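Local coordinates for glycosyl hydrolases family 2, sugar binding domain protein (Bacteroides uniformis str. 3978 T3 ii, PDB 6D1P) that probably cleaves glucuronic acid from beta-glucuronides, as a glycoside hydrolase family 2 enzyme of a human gut bacterium, at residues M523-E528 with I534-I539; I553-D558 with P640-V645. All coordinates share one frame; numbering follows the deposited sequence.

Contact 1 folds a loop of the TIM barrel region back on itself. Contact 2 joins helix 550-564 of the same region to strand 641-647, which lies in the domain that follows. Their centres are about 11 Å apart, and the two touch directly. Arg-555 of contact 2 packs against both halves of contact 1: Phe-537 CD2 lies 3.1 Å from Arg-555 NE, and Val-525 CB lies 3.7 Å from Arg-555 NH2. The loop thus covers the arginine that reaches across to the next domain. Contact 1 is packing within one loop; contact 2 joins two domains. Neither includes a ligand of the potassium or sodium ions seen in the structure.

Contact 1: residues M523-E528 with I534-I539; sequences MEVNKE and IDNFDI
Phe-537 overlaps Met-523 and Val-525 with the far end of its ring. Its CZ is 3.9 Å from Met-523 CG, and its CE2 is 3.8 Å from Val-525 CB. Met-523 O lies at the ring edge, near its plane. Asn-536 ND2 lies over one ring face, toward the rim. Asn-536 grips the backbone of 523-528 three times. Its ND2 donates to Glu-524 O at 3.2 Å. Its OD1 accepts from Asn-526 N at 2.8 Å, with the donor above the carbonyl plane. Its backbone N returns a bond to Asn-526 O at 3.0 Å. With CG between backbone N and carbonyl carbon (chi1 58°), the amide lies along the facing chain and is fixed by both ends. Asp-535 divides its carboxylate. OD1 takes a salt bridge from Lys-527 NZ at 3.0 Å on its anti lone pair, the side chains lying side by side. OD2 accepts from Phe-537 N at 2.9 Å, an Asx turn at the start of the type I turn 535-538. The loop rests on helix 550-564, where Phe-537 touches Ser-551 and Met-523 N bonds to Ser-551 OG. Glu-524 points away from 534-539 and forms a salt bridge with Arg-633 of strand 632-634.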
loop_
_atom_site.group_PDB
_atom_site.type_symbol
_atom_site.label_atom_id
_atom_site.label_comp_id
_atom_site.label_asym_id
_atom_site.label_seq_id
_atom_site.Cartn_x
_atom_site.Cartn_y
_atom_site.Cartn_z
ATOM N N MET A 523 -13.203 -21.798 -30.027
ATOM C CA MET A 523 -12.769 -23.174 -30.240
ATOM C C MET A 523 -13.658 -23.834 -31.291
ATOM O O MET A 523 -14.889 -23.768 -31.192
ATOM C CB MET A 523 -12.809 -23.949 -28.916
ATOM C CG MET A 523 -12.552 -25.436 -29.042
ATOM S SD MET A 523 -11.019 -25.829 -29.892
ATOM C CE MET A 523 -9.813 -24.886 -28.954
ATOM N N GLU A 524 -13.033 -24.452 -32.300
ATOM C CA GLU A 524 -13.784 -25.160 -33.335
ATOM C C GLU A 524 -14.459 -26.394 -32.748
ATOM O O GLU A 524 -13.873 -27.104 -31.921
ATOM C CB GLU A 524 -12.865 -25.589 -34.482
ATOM C CG GLU A 524 -12.296 -24.458 -35.335
ATOM C CD GLU A 524 -13.323 -23.813 -36.257
ATOM O OE1 GLU A 524 -14.462 -24.332 -36.386
ATOM O OE2 GLU A 524 -12.990 -22.761 -36.845
ATOM N N VAL A 525 -15.698 -26.648 -33.186
ATOM C CA VAL A 525 -16.402 -27.863 -32.790
ATOM C C VAL A 525 -15.730 -29.071 -33.432
ATOM O O VAL A 525 -15.195 -28.994 -34.545
ATOM C CB VAL A 525 -17.894 -27.787 -33.167
ATOM C CG1 VAL A 525 -18.069 -27.645 -34.674
ATOM C CG2 VAL A 525 -18.630 -29.020 -32.658
ATOM N N ASN A 526 -15.753 -30.198 -32.718
ATOM C CA ASN A 526 -15.060 -31.417 -33.127
ATOM C C ASN A 526 -15.869 -32.618 -32.643
ATOM O O ASN A 526 -16.131 -32.736 -31.443
ATOM C CB ASN A 526 -13.647 -31.428 -32.544
ATOM C CG ASN A 526 -12.842 -32.621 -32.991
ATOM O OD1 ASN A 526 -13.241 -33.340 -33.909
ATOM N ND2 ASN A 526 -11.697 -32.837 -32.348
ATOM N N LYS A 527 -16.271 -33.508 -33.559
ATOM C CA LYS A 527 -17.271 -34.531 -33.234
ATOM C C LYS A 527 -16.671 -35.859 -32.784
ATOM O O LYS A 527 -17.417 -36.728 -32.321
ATOM C CB LYS A 527 -18.208 -34.781 -34.430
ATOM C CG LYS A 527 -19.060 -33.571 -34.871
ATOM C CD LYS A 527 -20.373 -33.452 -34.084
ATOM C CE LYS A 527 -20.836 -31.987 -33.968
ATOM N NZ LYS A 527 -21.964 -31.756 -32.996
ATOM N N GLU A 528 -15.358 -36.035 -32.884
ATOM C CA GLU A 528 -14.721 -37.271 -32.432
ATOM C C GLU A 528 -14.885 -37.497 -30.932
ATOM O O GLU A 528 -13.927 -37.859 -30.241
ATOM C CB GLU A 528 -13.239 -37.256 -32.783
ATOM C CG GLU A 528 -12.958 -37.135 -34.272
ATOM C CD GLU A 528 -11.884 -36.105 -34.575
ATOM O OE1 GLU A 528 -12.022 -35.387 -35.592
ATOM O OE2 GLU A 528 -10.913 -36.004 -33.784
ATOM N N ILE A 534 -21.190 -36.170 -27.253
ATOM C CA ILE A 534 -21.679 -35.697 -28.545
ATOM C C ILE A 534 -20.563 -35.009 -29.328
ATOM O O ILE A 534 -20.274 -35.369 -30.474
ATOM C CB ILE A 534 -22.895 -34.777 -28.356
ATOM C CG1 ILE A 534 -24.030 -35.554 -27.677
ATOM C CG2 ILE A 534 -23.341 -34.205 -29.709
ATOM C CD1 ILE A 534 -25.379 -34.862 -27.721
ATOM N N ASP A 535 -19.927 -34.004 -28.726
ATOM C CA ASP A 535 -18.764 -33.348 -29.315
ATOM C C ASP A 535 -17.883 -32.829 -28.182
ATOM O O ASP A 535 -18.163 -33.066 -27.004
ATOM C CB ASP A 535 -19.177 -32.234 -30.286
ATOM C CG ASP A 535 -20.090 -31.207 -29.659
ATOM O OD1 ASP A 535 -20.970 -30.675 -30.358
ATOM O OD2 ASP A 535 -19.937 -30.915 -28.466
ATOM N N ASN A 536 -16.807 -32.118 -28.545
ATOM C CA ASN A 536 -15.839 -31.626 -27.563
ATOM C C ASN A 536 -16.434 -30.610 -26.599
ATOM O O ASN A 536 -15.790 -30.287 -25.595
ATOM C CB ASN A 536 -14.621 -31.011 -28.269
ATOM C CG ASN A 536 -14.997 -29.859 -29.208
ATOM O OD1 ASN A 536 -16.002 -29.916 -29.910
ATOM N ND2 ASN A 536 -14.187 -28.810 -29.212
ATOM N N PHE A 537 -17.629 -30.103 -26.876
ATOM C CA PHE A 537 -18.330 -29.197 -25.979
ATOM C C PHE A 537 -19.307 -29.908 -25.067
ATOM O O PHE A 537 -19.807 -29.294 -24.125
ATOM C CB PHE A 537 -19.082 -28.132 -26.782
ATOM C CG PHE A 537 -18.174 -27.234 -27.578
ATOM C CD1 PHE A 537 -17.101 -26.589 -26.962
ATOM C CD2 PHE A 537 -18.368 -27.058 -28.938
ATOM C CE1 PHE A 537 -16.239 -25.769 -27.687
ATOM C CE2 PHE A 537 -17.522 -26.232 -29.668
ATOM C CZ PHE A 537 -16.448 -25.588 -29.037
ATOM N N ASP A 538 -19.589 -31.175 -25.322
ATOM C CA ASP A 538 -20.456 -31.966 -24.456
ATOM C C ASP A 538 -19.593 -32.569 -23.357
ATOM O O ASP A 538 -19.075 -33.682 -23.482
ATOM C CB ASP A 538 -21.166 -33.036 -25.265
ATOM C CG ASP A 538 -22.208 -33.756 -24.468
ATOM O OD1 ASP A 538 -22.646 -33.216 -23.427
ATOM O OD2 ASP A 538 -22.581 -34.869 -24.888
ATOM N N ILE A 539 -19.415 -31.824 -22.266
ATOM C CA ILE A 539 -18.507 -32.237 -21.204
ATOM C C ILE A 539 -19.135 -31.980 -19.840
ATOM O O ILE A 539 -20.166 -31.312 -19.705
ATOM C CB ILE A 539 -17.143 -31.534 -21.295
ATOM C CG1 ILE A 539 -17.319 -30.015 -21.168
ATOM C CG2 ILE A 539 -16.438 -31.918 -22.574
ATOM C CD1 ILE A 539 -16.000 -29.227 -21.078
#

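Contact 2: residues I553-D558 with P640-V645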
loop_
_atom_site.group_PDB
_atom_site.type_symbol
_atom_site.label_atom_id
_atom_site.label_comp_id
_atom_site.label_asym_id
_atom_site.label_seq_id
_atom_site.Cartn_x
_atom_site.Cartn_y
_atom_site.Cartn_z
ATOM N N ILE A 553 -19.377 -21.496 -23.720
ATOM C CA ILE A 553 -20.422 -20.900 -22.897
ATOM C C ILE A 553 -21.628 -20.514 -23.738
ATOM O O ILE A 553 -22.754 -20.471 -23.233
ATOM C CB ILE A 553 -19.883 -19.703 -22.094
ATOM C CG1 ILE A 553 -20.676 -19.570 -20.787
ATOM C CG2 ILE A 553 -19.967 -18.411 -22.898
ATOM C CD1 ILE A 553 -20.434 -20.707 -19.810
ATOM N N ILE A 554 -21.422 -20.224 -25.023
ATOM C CA ILE A 554 -22.536 -19.851 -25.889
ATOM C C ILE A 554 -23.513 -21.016 -26.024
ATOM O O ILE A 554 -24.732 -20.853 -25.897
ATOM C CB ILE A 554 -21.980 -19.381 -27.247
ATOM C CG1 ILE A 554 -21.607 -17.896 -27.148
ATOM C CG2 ILE A 554 -22.951 -19.667 -28.388
ATOM C CD1 ILE A 554 -20.589 -17.461 -28.149
ATOM N N ARG A 555 -22.975 -22.216 -26.231
ATOM C CA ARG A 555 -23.781 -23.420 -26.255
ATOM C C ARG A 555 -24.467 -23.660 -24.918
ATOM O O ARG A 555 -25.625 -24.097 -24.881
ATOM C CB ARG A 555 -22.900 -24.606 -26.628
ATOM C CG ARG A 555 -22.458 -24.593 -28.090
ATOM C CD ARG A 555 -21.379 -25.619 -28.324
ATOM N NE ARG A 555 -21.159 -25.868 -29.741
ATOM C CZ ARG A 555 -20.551 -25.020 -30.568
ATOM N NH1 ARG A 555 -20.105 -23.846 -30.125
ATOM N NH2 ARG A 555 -20.387 -25.344 -31.842
ATOM N N LEU A 556 -23.770 -23.387 -23.807
ATOM C CA LEU A 556 -24.367 -23.619 -22.493
ATOM C C LEU A 556 -25.526 -22.672 -22.255
ATOM O O LEU A 556 -26.581 -23.091 -21.758
ATOM C CB LEU A 556 -23.321 -23.475 -21.378
ATOM C CG LEU A 556 -23.728 -23.730 -19.906
ATOM C CD1 LEU A 556 -22.498 -24.091 -19.067
ATOM C CD2 LEU A 556 -24.448 -22.536 -19.258
ATOM N N PHE A 557 -25.350 -21.389 -22.595
ATOM C CA PHE A 557 -26.448 -20.438 -22.463
ATOM C C PHE A 557 -27.600 -20.820 -23.388
ATOM O O PHE A 557 -28.772 -20.797 -22.991
ATOM C CB PHE A 557 -25.976 -19.021 -22.794
ATOM C CG PHE A 557 -25.021 -18.420 -21.792
ATOM C CD1 PHE A 557 -25.246 -18.527 -20.431
ATOM C CD2 PHE A 557 -23.905 -17.706 -22.236
ATOM C CE1 PHE A 557 -24.366 -17.947 -19.509
ATOM C CE2 PHE A 557 -23.023 -17.121 -21.345
ATOM C CZ PHE A 557 -23.243 -17.240 -19.972
ATOM N N ASP A 558 -27.271 -21.156 -24.638
ATOM C CA ASP A 558 -28.258 -21.552 -25.638
ATOM C C ASP A 558 -29.132 -22.686 -25.110
ATOM O O ASP A 558 -30.357 -22.558 -25.013
ATOM C CB ASP A 558 -27.513 -21.964 -26.918
ATOM C CG ASP A 558 -28.424 -22.118 -28.125
ATOM O OD1 ASP A 558 -27.877 -22.275 -29.230
ATOM O OD2 ASP A 558 -29.662 -22.081 -27.994
ATOM N N PRO A 640 -16.209 -28.668 -44.492
ATOM C CA PRO A 640 -17.300 -27.727 -44.202
ATOM C C PRO A 640 -17.271 -27.292 -42.743
ATOM O O PRO A 640 -17.068 -28.103 -41.836
ATOM C CB PRO A 640 -18.563 -28.532 -44.526
ATOM C CG PRO A 640 -18.153 -29.949 -44.278
ATOM C CD PRO A 640 -16.702 -30.046 -44.683
ATOM N N LYS A 641 -17.476 -25.993 -42.527
ATOM C CA LYS A 641 -17.309 -25.375 -41.220
ATOM C C LYS A 641 -18.624 -24.784 -40.750
ATOM O O LYS A 641 -19.347 -24.160 -41.533
ATOM C CB LYS A 641 -16.228 -24.279 -41.240
ATOM C CG LYS A 641 -14.829 -24.835 -41.140
ATOM C CD LYS A 641 -14.692 -25.702 -39.882
ATOM C CE LYS A 641 -13.321 -26.356 -39.825
ATOM N NZ LYS A 641 -13.134 -27.305 -38.698
ATOM N N GLU A 642 -18.904 -24.967 -39.461
ATOM C CA GLU A 642 -20.153 -24.524 -38.866
ATOM C C GLU A 642 -20.142 -23.025 -38.591
ATOM O O GLU A 642 -19.129 -22.459 -38.158
ATOM C CB GLU A 642 -20.400 -25.296 -37.571
ATOM C CG GLU A 642 -21.570 -24.825 -36.735
ATOM C CD GLU A 642 -21.339 -25.119 -35.259
ATOM O OE1 GLU A 642 -20.502 -24.408 -34.629
ATOM O OE2 GLU A 642 -21.961 -26.082 -34.749
ATOM N N ILE A 643 -21.284 -22.385 -38.859
ATOM C CA ILE A 643 -21.537 -20.981 -38.557
ATOM C C ILE A 643 -22.868 -20.911 -37.822
ATOM O O ILE A 643 -23.881 -21.413 -38.321
ATOM C CB ILE A 643 -21.578 -20.108 -39.833
ATOM C CG1 ILE A 643 -20.208 -19.983 -40.475
ATOM C CG2 ILE A 643 -22.120 -18.713 -39.548
ATOM C CD1 ILE A 643 -19.897 -21.073 -41.468
ATOM N N LEU A 644 -22.870 -20.306 -36.639
ATOM C CA LEU A 644 -24.093 -20.128 -35.866
ATOM C C LEU A 644 -24.515 -18.667 -35.907
ATOM O O LEU A 644 -23.681 -17.764 -35.925
ATOM C CB LEU A 644 -23.907 -20.560 -34.406
ATOM C CG LEU A 644 -23.183 -21.881 -34.146
ATOM C CD1 LEU A 644 -22.771 -22.026 -32.649
ATOM C CD2 LEU A 644 -24.010 -23.067 -34.617
ATOM N N VAL A 645 -25.814 -18.429 -35.903
ATOM C CA VAL A 645 -26.327 -17.069 -35.903
ATOM C C VAL A 645 -27.327 -16.938 -34.774
ATOM O O VAL A 645 -28.166 -17.824 -34.569
ATOM C CB VAL A 645 -26.977 -16.699 -37.248
ATOM C CG1 VAL A 645 -27.559 -15.314 -37.159
ATOM C CG2 VAL A 645 -25.948 -16.765 -38.366
HETATM O O HOH W 1 -22.517 -27.335 -32.340
#
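The guanidinium of Arg-555 has Leu-644 over one face and Phe-537 over the other. Leu-644 CD1 is 4.1 Å from Arg-555 NH1. On the opposite face, Phe-537 CE2 sits over Arg-555 CZ. At the edge, near the plane, Glu-642 OE1 meets Arg-555 NH2 at 2.9 Å. This is a salt bridge, but its hydrogen bond is weak, with an N-H...O angle of 124°. The carboxylate and guanidinium planes are turned 31° apart. A water completes the link: it accepts from Arg-555 NH2 at 3.0 Å and donates to Glu-642 OE2 at 2.8 Å. The arginine runs extended from CG to NE, and Glu-642, with CG trans to its backbone N (chi1 172°), comes from the opposite direction. Arg-555 NH1 also bonds back to Ser-551 O, one helical turn earlier, which helps fix the rotation of the group. A leucine in place of Arg-555 would probably leave Glu-642 without its charge partner and open a gap between Phe-537 and Leu-644. The contact joins helix 550-564 of the TIM barrel region to strand 641-647 of the DUF4982 region, the middle strand of an antiparallel sheet between 623-625 and 677-680. Farther along, Asp-558 bonds to Tyr-646 of the same strand.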